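Local atomic coordinates of Ras-3 from Cryphonectria parasitica (Cryphonectria parasitica, PDB entry 4KU4), a protein that belongs to the Ras family of P-loop guanine-nucleotide-binding proteins and holds guanosine-5'-diphosphate and a magnesium ion in this model. Residues Gly26-Ser29 and Leu30-Leu34; Thr180-Glu183 and Glu184-Ser188. All blocks are in the same frame, centred on the assembly; numbering follows the deposited sequence.

Interaction 1 of 2, residues Gly26-Ser29 and Leu30-Leu34. With MG (magnesium ion), chain D; GDP (guanosine-5'-diphosphate), chain C.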
ATOM      1  N   GLY A  26      -8.847  -1.899   5.160  1.00  9.74           N
ATOM      2  CA  GLY A  26      -7.927  -2.897   5.672  1.00 10.70           C
ATOM      3  C   GLY A  26      -6.497  -2.409   5.821  1.00 10.08           C
ATOM      4  O   GLY A  26      -5.583  -3.232   5.895  1.00  8.91           O
ATOM      5  N   LYS A  27      -6.284  -1.095   5.848  1.00  9.79           N
ATOM      6  CA  LYS A  27      -4.921  -0.557   5.982  1.00  7.87           C
ATOM      7  C   LYS A  27      -4.183  -1.090   7.216  1.00 10.11           C
ATOM      8  O   LYS A  27      -3.101  -1.697   7.111  1.00  9.65           O
ATOM      9  CB  LYS A  27      -4.923   0.974   5.991  1.00  9.97           C
ATOM     10  CG  LYS A  27      -5.464   1.616   4.713  1.00 12.46           C
ATOM     11  CD  LYS A  27      -5.366   3.130   4.764  1.00 11.29           C
ATOM     12  CE  LYS A  27      -6.242   3.730   5.883  1.00 13.71           C
ATOM     13  NZ  LYS A  27      -7.675   3.375   5.682  1.00 10.95           N
ATOM     14  N   THR A  28      -4.759  -0.851   8.392  1.00 12.68           N
ATOM     15  CA  THR A  28      -4.157  -1.305   9.641  1.00  9.18           C
ATOM     16  C   THR A  28      -3.949  -2.818   9.682  1.00 10.14           C
ATOM     17  O   THR A  28      -2.877  -3.290  10.082  1.00  6.38           O
ATOM     18  CB  THR A  28      -5.009  -0.889  10.849  1.00  7.96           C
ATOM     19  OG1 THR A  28      -5.102   0.538  10.895  1.00  7.67           O
ATOM     20  CG2 THR A  28      -4.351  -1.394  12.143  1.00  5.86           C
ATOM     21  N   SER A  29      -4.969  -3.562   9.261  1.00  8.19           N
ATOM     22  CA  SER A  29      -4.928  -5.024   9.244  1.00  8.07           C
ATOM     23  C   SER A  29      -3.781  -5.547   8.366  1.00  8.88           C
ATOM     24  O   SER A  29      -3.043  -6.449   8.770  1.00  8.69           O
ATOM     25  CB  SER A  29      -6.281  -5.600   8.791  1.00  7.79           C
ATOM     26  OG  SER A  29      -7.298  -5.284   9.732  1.00  8.98           O
ATOM     27  N   LEU A  30      -3.617  -4.948   7.190  1.00  8.21           N
ATOM     28  CA  LEU A  30      -2.527  -5.312   6.288  1.00  6.47           C
ATOM     29  C   LEU A  30      -1.167  -5.078   6.941  1.00 10.94           C
ATOM     30  O   LEU A  30      -0.283  -5.925   6.872  1.00  7.46           O
ATOM     31  CB  LEU A  30      -2.619  -4.513   4.984  1.00  7.27           C
ATOM     32  CG  LEU A  30      -3.656  -4.973   3.963  1.00 11.07           C
ATOM     33  CD1 LEU A  30      -3.884  -3.875   2.936  1.00  9.69           C
ATOM     34  CD2 LEU A  30      -3.214  -6.256   3.281  1.00 15.87           C
ATOM     35  N   THR A  31      -1.009  -3.917   7.574  1.00  8.04           N
ATOM     36  CA  THR A  31       0.271  -3.525   8.149  1.00  8.96           C
ATOM     37  C   THR A  31       0.630  -4.392   9.355  1.00  9.48           C
ATOM     38  O   THR A  31       1.780  -4.768   9.531  1.00  7.80           O
ATOM     39  CB  THR A  31       0.267  -2.046   8.582  1.00 13.20           C
ATOM     40  OG1 THR A  31      -0.188  -1.212   7.506  1.00 11.64           O
ATOM     41  CG2 THR A  31       1.661  -1.607   8.974  1.00 11.07           C
ATOM     42  N   VAL A  32      -0.359  -4.678  10.193  1.00 10.35           N
ATOM     43  CA  VAL A  32      -0.174  -5.512  11.381  1.00 10.37           C
ATOM     44  C   VAL A  32       0.141  -6.956  10.969  1.00 11.25           C
ATOM     45  O   VAL A  32       0.998  -7.617  11.554  1.00  9.76           O
ATOM     46  CB  VAL A  32      -1.444  -5.441  12.276  1.00 13.65           C
ATOM     47  CG1 VAL A  32      -1.415  -6.500  13.348  1.00 18.94           C
ATOM     48  CG2 VAL A  32      -1.580  -4.053  12.885  1.00 16.85           C
ATOM     49  N   ASN A  33      -0.527  -7.425   9.927  1.00 11.31           N
ATOM     50  CA  ASN A  33      -0.217  -8.735   9.359  1.00 11.86           C
ATOM     51  C   ASN A  33       1.204  -8.801   8.808  1.00 10.56           C
ATOM     52  O   ASN A  33       1.973  -9.687   9.175  1.00 11.60           O
ATOM     53  CB  ASN A  33      -1.247  -9.131   8.293  1.00 10.35           C
ATOM     54  CG  ASN A  33      -1.007 -10.529   7.737  1.00 15.37           C
ATOM     55  OD1 ASN A  33      -0.324 -10.707   6.714  1.00 20.64           O
ATOM     56  ND2 ASN A  33      -1.568 -11.531   8.405  1.00 13.13           N
ATOM     57  N   LEU A  34       1.553  -7.854   7.937  1.00  7.38           N
ATOM     58  CA  LEU A  34       2.867  -7.810   7.338  1.00  6.76           C
ATOM     59  C   LEU A  34       3.982  -7.827   8.376  1.00 14.22           C
ATOM     60  O   LEU A  34       4.958  -8.544   8.216  1.00 12.38           O
ATOM     61  CB  LEU A  34       3.018  -6.573   6.468  1.00 11.68           C
ATOM     62  CG  LEU A  34       4.420  -6.359   5.912  1.00 12.79           C
ATOM     63  CD1 LEU A  34       4.672  -7.317   4.743  1.00 11.99           C
ATOM     64  CD2 LEU A  34       4.574  -4.915   5.487  1.00 16.65           C
TER
HETATM   65 MG    MG D 302      -6.752   1.886  10.383  1.00  9.41          MG
HETATM   66  PB  GDP C 301      -8.666   0.504   7.925  1.00  7.94           P
HETATM   67  O1B GDP C 301      -7.409   0.569   8.762  1.00  8.87           O
HETATM   68  O2B GDP C 301      -8.308   0.711   6.456  1.00  5.43           O
HETATM   69  O3B GDP C 301      -9.663   1.550   8.382  1.00 12.54           O
HETATM   70  O3A GDP C 301      -9.309  -0.974   8.086  1.00  7.57           O
HETATM   71  PA  GDP C 301      -9.085  -2.025   9.311  1.00  9.10           P
HETATM   72  O1A GDP C 301      -7.731  -2.697   9.248  1.00 11.07           O
HETATM   73  O2A GDP C 301      -9.322  -1.401  10.664  1.00  7.25           O
HETATM   74  O5' GDP C 301     -10.194  -3.136   8.992  1.00 13.05           O
HETATM   75  C5' GDP C 301     -11.568  -2.741   8.945  1.00 12.31           C
HETATM   76  C4' GDP C 301     -12.408  -4.001   9.061  1.00 14.54           C
HETATM   77  O4' GDP C 301     -12.095  -4.811   7.946  1.00 11.05           O
HETATM   78  C3' GDP C 301     -12.084  -4.822  10.293  1.00 16.92           C
HETATM   79  O3' GDP C 301     -13.297  -5.392  10.822  1.00 19.30           O
HETATM   80  C2' GDP C 301     -11.203  -5.926   9.761  1.00 18.87           C
HETATM   81  O2' GDP C 301     -11.317  -7.121  10.532  1.00 15.15           O
HETATM   82  C1' GDP C 301     -11.756  -6.115   8.363  1.00 17.70           C
HETATM   83  N9  GDP C 301     -10.754  -6.610   7.397  1.00 13.53           N
HETATM   84  C8  GDP C 301      -9.585  -6.026   7.069  1.00  8.99           C
HETATM   85  N7  GDP C 301      -8.941  -6.754   6.127  1.00 10.25           N
HETATM   86  C5  GDP C 301      -9.716  -7.814   5.839  1.00 11.03           C
HETATM   87  C6  GDP C 301      -9.639  -8.979   4.945  1.00 13.93           C
HETATM   88  O6  GDP C 301      -8.656  -9.139   4.202  1.00 10.91           O
HETATM   89  N1  GDP C 301     -10.660  -9.847   4.945  1.00 11.11           N
HETATM   90  C2  GDP C 301     -11.729  -9.709   5.731  1.00 12.10           C
HETATM   91  N2  GDP C 301     -12.699 -10.653   5.663  1.00 14.94           N
HETATM   92  N3  GDP C 301     -11.869  -8.665   6.586  1.00 15.85           N
HETATM   93  C4  GDP C 301     -10.908  -7.716   6.676  1.00 11.87           C
HETATM   94  O   HOH W   1      -8.043   0.742  11.744  1.00 13.50           O
HETATM   95  O   HOH W   2      -8.426   3.263   9.968  1.00 12.69           O
HETATM   96  O   HOH W   3      -6.211   2.965  12.161  1.00 11.70           O
HETATM   97  O   HOH W   4      -5.465   2.913   8.989  1.00 11.36           O
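The phosphate-binding P-loop (Walker A motif) runs here into the first turns of helix 27-35, where Gly26 O accepts Leu30 N at 2.9 Å and each of the next three carbonyls accepts the amide four residues on. Those bonds commit the carbonyls to the helix, while the amides of its first turn are left to face the phosphates. Gly26 N and Lys27 N both give to GDP O2B, the second at 2.8 Å, Thr28 N to O1B and Ser29 N to O1A. Gly26, with no side chain, lets the backbone pass close to GDP N7 at angles that suit glycine. Lys27, its chain bent at chi3 and chi4 (-64° and -60°), curls round the beta-phosphate so that NZ reaches O2B at 2.8 Å; the same ammonium also bonds Gly21 O. O2B is thus gripped by three N-H donors, which would probably offset its negative charge. With OG1 beside its own backbone N (chi1 -61°), Thr28 turns that oxygen to the magnesium ion at 2.2 Å and CG2 toward Val32 CG2, 3.9 Å away. GDP O1B and four waters complete the six-ligand shell, and Asp68 hydrogen-bonds Thr28 OG1 from the second shell. Ser29, short enough to sit beside the alpha-phosphate, adds an OG bond of 2.7 Å to O1A. One turn further, Thr31 OG1 folds back on Lys27 O at 3.0 Å, from above the carbonyl plane, beside the amide bond to the same oxygen. Thr31 and Val32 pack on Tyr51 of strand 50-57, Leu34 meets Ile66 of strand 60-67, and Leu30 and Asn33 touch Val182 of helix 182-196.

Interaction 2 of 2, residues Thr180-Glu183 and Glu184-Ser188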
ATOM      1  N   THR A 180      -3.015 -13.693   2.840  1.00 12.28           N
ATOM      2  CA  THR A 180      -2.817 -14.019   1.430  1.00 12.35           C
ATOM      3  C   THR A 180      -2.245 -12.840   0.642  1.00 11.05           C
ATOM      4  O   THR A 180      -2.855 -11.771   0.593  1.00 11.51           O
ATOM      5  CB  THR A 180      -4.145 -14.446   0.785  1.00 18.29           C
ATOM      6  OG1 THR A 180      -4.814 -15.380   1.641  1.00 19.23           O
ATOM      7  CG2 THR A 180      -3.906 -15.085  -0.582  1.00 15.11           C
ATOM      8  N   ASN A 181      -1.077 -13.059   0.040  1.00 10.56           N
ATOM      9  CA  ASN A 181      -0.415 -12.107  -0.843  1.00  7.22           C
ATOM     10  C   ASN A 181       0.017 -10.812  -0.165  1.00  6.55           C
ATOM     11  O   ASN A 181       0.394  -9.864  -0.849  1.00  7.67           O
ATOM     12  CB  ASN A 181      -1.293 -11.762  -2.056  1.00  8.84           C
ATOM     13  CG  ASN A 181      -1.666 -12.980  -2.891  1.00 12.59           C
ATOM     14  OD1 ASN A 181      -0.921 -13.949  -2.959  1.00 12.16           O
ATOM     15  ND2 ASN A 181      -2.825 -12.918  -3.553  1.00 11.82           N
ATOM     16  N   VAL A 182      -0.045 -10.762   1.159  1.00  6.98           N
ATOM     17  CA  VAL A 182       0.323  -9.531   1.848  1.00 10.13           C
ATOM     18  C   VAL A 182       1.793  -9.147   1.587  1.00  8.22           C
ATOM     19  O   VAL A 182       2.081  -8.008   1.211  1.00  8.58           O
ATOM     20  CB  VAL A 182       0.026  -9.585   3.364  1.00  8.84           C
ATOM     21  CG1 VAL A 182       0.528  -8.306   4.032  1.00  8.20           C
ATOM     22  CG2 VAL A 182      -1.469  -9.738   3.609  1.00 10.87           C
ATOM     23  N   GLU A 183       2.736 -10.073   1.777  1.00  9.53           N
ATOM     24  CA  GLU A 183       4.136  -9.722   1.512  1.00 11.10           C
ATOM     25  C   GLU A 183       4.364  -9.306   0.052  1.00  9.53           C
ATOM     26  O   GLU A 183       5.088  -8.349  -0.223  1.00  7.52           O
ATOM     27  CB  GLU A 183       5.109 -10.851   1.917  1.00 11.52           C
ATOM     28  CG  GLU A 183       5.301 -10.980   3.413  1.00 16.59           C
ATOM     29  CD  GLU A 183       6.359 -12.004   3.782  1.00 21.47           C
ATOM     30  OE1 GLU A 183       6.896 -12.682   2.875  1.00 20.83           O
ATOM     31  OE2 GLU A 183       6.636 -12.134   4.992  1.00 20.06           O
ATOM     32  N   GLU A 184       3.755 -10.024  -0.889  1.00  8.53           N
ATOM     33  CA  GLU A 184       3.899  -9.679  -2.299  1.00 12.67           C
ATOM     34  C   GLU A 184       3.482  -8.232  -2.547  1.00 11.88           C
ATOM     35  O   GLU A 184       4.129  -7.507  -3.295  1.00  9.32           O
ATOM     36  CB  GLU A 184       3.073 -10.625  -3.171  1.00 13.72           C
ATOM     37  CG  GLU A 184       3.727 -11.994  -3.357  1.00 19.60           C
ATOM     38  CD  GLU A 184       3.613 -12.920  -2.153  0.53 25.12           C
ATOM     39  OE1 GLU A 184       2.974 -12.585  -1.126  0.53 18.57           O
ATOM     40  OE2 GLU A 184       4.196 -14.017  -2.241  0.53 29.59           O
ATOM     41  N   ALA A 185       2.409  -7.806  -1.896  1.00 11.80           N
ATOM     42  CA  ALA A 185       1.892  -6.462  -2.110  1.00 11.60           C
ATOM     43  C   ALA A 185       2.894  -5.402  -1.655  1.00  7.86           C
ATOM     44  O   ALA A 185       3.258  -4.520  -2.432  1.00 12.05           O
ATOM     45  CB  ALA A 185       0.592  -6.295  -1.396  1.00  7.01           C
ATOM     46  N   PHE A 186       3.327  -5.478  -0.396  1.00  6.84           N
ATOM     47  CA  PHE A 186       4.287  -4.512   0.135  1.00  9.10           C
ATOM     48  C   PHE A 186       5.639  -4.570  -0.571  1.00  8.02           C
ATOM     49  O   PHE A 186       6.232  -3.532  -0.868  1.00  9.91           O
ATOM     50  CB  PHE A 186       4.513  -4.717   1.639  1.00  9.46           C
ATOM     51  CG  PHE A 186       3.390  -4.215   2.500  1.00  7.47           C
ATOM     52  CD1 PHE A 186       3.368  -2.893   2.924  1.00 12.16           C
ATOM     53  CD2 PHE A 186       2.375  -5.064   2.922  1.00  8.69           C
ATOM     54  CE1 PHE A 186       2.353  -2.421   3.721  1.00 12.41           C
ATOM     55  CE2 PHE A 186       1.355  -4.588   3.731  1.00 12.76           C
ATOM     56  CZ  PHE A 186       1.346  -3.260   4.125  1.00 11.33           C
ATOM     57  N   PHE A 187       6.147  -5.778  -0.817  1.00  6.36           N
ATOM     58  CA  PHE A 187       7.460  -5.887  -1.433  1.00 10.28           C
ATOM     59  C   PHE A 187       7.445  -5.425  -2.895  1.00 10.53           C
ATOM     60  O   PHE A 187       8.484  -5.090  -3.452  1.00  9.82           O
ATOM     61  CB  PHE A 187       7.991  -7.322  -1.356  1.00 12.66           C
ATOM     62  CG  PHE A 187       8.201  -7.830   0.038  1.00 12.80           C
ATOM     63  CD1 PHE A 187       8.048  -7.007   1.143  1.00 11.42           C
ATOM     64  CD2 PHE A 187       8.563  -9.147   0.240  1.00 13.98           C
ATOM     65  CE1 PHE A 187       8.248  -7.491   2.425  1.00 14.60           C
ATOM     66  CE2 PHE A 187       8.765  -9.640   1.518  1.00 12.54           C
ATOM     67  CZ  PHE A 187       8.613  -8.807   2.611  1.00 14.56           C
ATOM     68  N   SER A 188       6.266  -5.393  -3.507  1.00  9.76           N
ATOM     69  CA  SER A 188       6.172  -5.045  -4.919  1.00  9.84           C
ATOM     70  C   SER A 188       6.743  -3.666  -5.221  1.00  9.12           C
ATOM     71  O   SER A 188       7.366  -3.464  -6.261  1.00 11.28           O
ATOM     72  CB  SER A 188       4.729  -5.171  -5.440  1.00 13.02           C
ATOM     73  OG  SER A 188       3.876  -4.164  -4.906  1.00 15.03           O
TER
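Side chains four residues apart along the first turns of helix 182-196, the C-terminal helix of the Ras-family alpha/beta fold, make this local contact: Val182 meets Phe186, and Glu183 meets Phe187. Asn181 holds the N-cap position, where its carbonyl starts the helix by accepting Ala185 N at 3.1 Å; its side chain turns to Glu173 O instead of capping. From there Val182 O receives Phe186 N, and Glu183 O receives Phe187 N at 2.8 Å with the N-H pointing almost straight at it (165°). Val182 and Phe186 lie side by side on the buried side of the helix, which faces helix 27-35. CG1 of the valine, anti to its own nitrogen (chi1 176°), rests against ring atom CE2 of Phe186 at 3.8 Å, while Val182 O sits at the edge of that ring, near its plane. A branched valine and a flat phenylalanine together give an apolar surface for Leu34, and Ala185 is small enough to fit against Val143 of strand 140-145. The other pair combines a charged group with a ring. Beyond CG the Glu183 chain is extended, running alongside Phe187 with carboxylate and ring planes 30° apart. Its methylenes and one carboxylate oxygen, OE1, both lie along the ring, and the other oxygen, OE2, is paired with Arg53 in a salt bridge. Phe187 itself packs against Cys55 and Ile57 of strand 50-57. A turn after Glu184, Ser188 folds its OG back to Ala185 O, a bond of 2.6 Å. Glu183 CB makes a CH-pi contact over one face of Phe187, 4.2 Å from the ring centroid and shifted toward the rim.

How the interactions relate
Interaction 1 closes well before interaction 2 opens along the chain, yet their helices pack together, with the centres of the two contacts about 11 Å apart. Leu34 CD2 presses on Phe186 CG at 3.3 Å, and Asn33 OD1 lies 3.4 Å from Val182 CG2. Leu30 O faces both members of the Val182-Phe186 pair, 3.8 Å from Val182 CG1 and equally far from Phe186 CE2. Residues 26-29 bind GDP and the magnesium ion directly, whereas the side chain of Val182 stays about 7 Å from the nucleotide and that of Phe186 about 11 Å from a magnesium ion. The Val182-Phe186 pair packs against helix 27-35, which carries phosphate-binding residues, and does not itself touch the nucleotide.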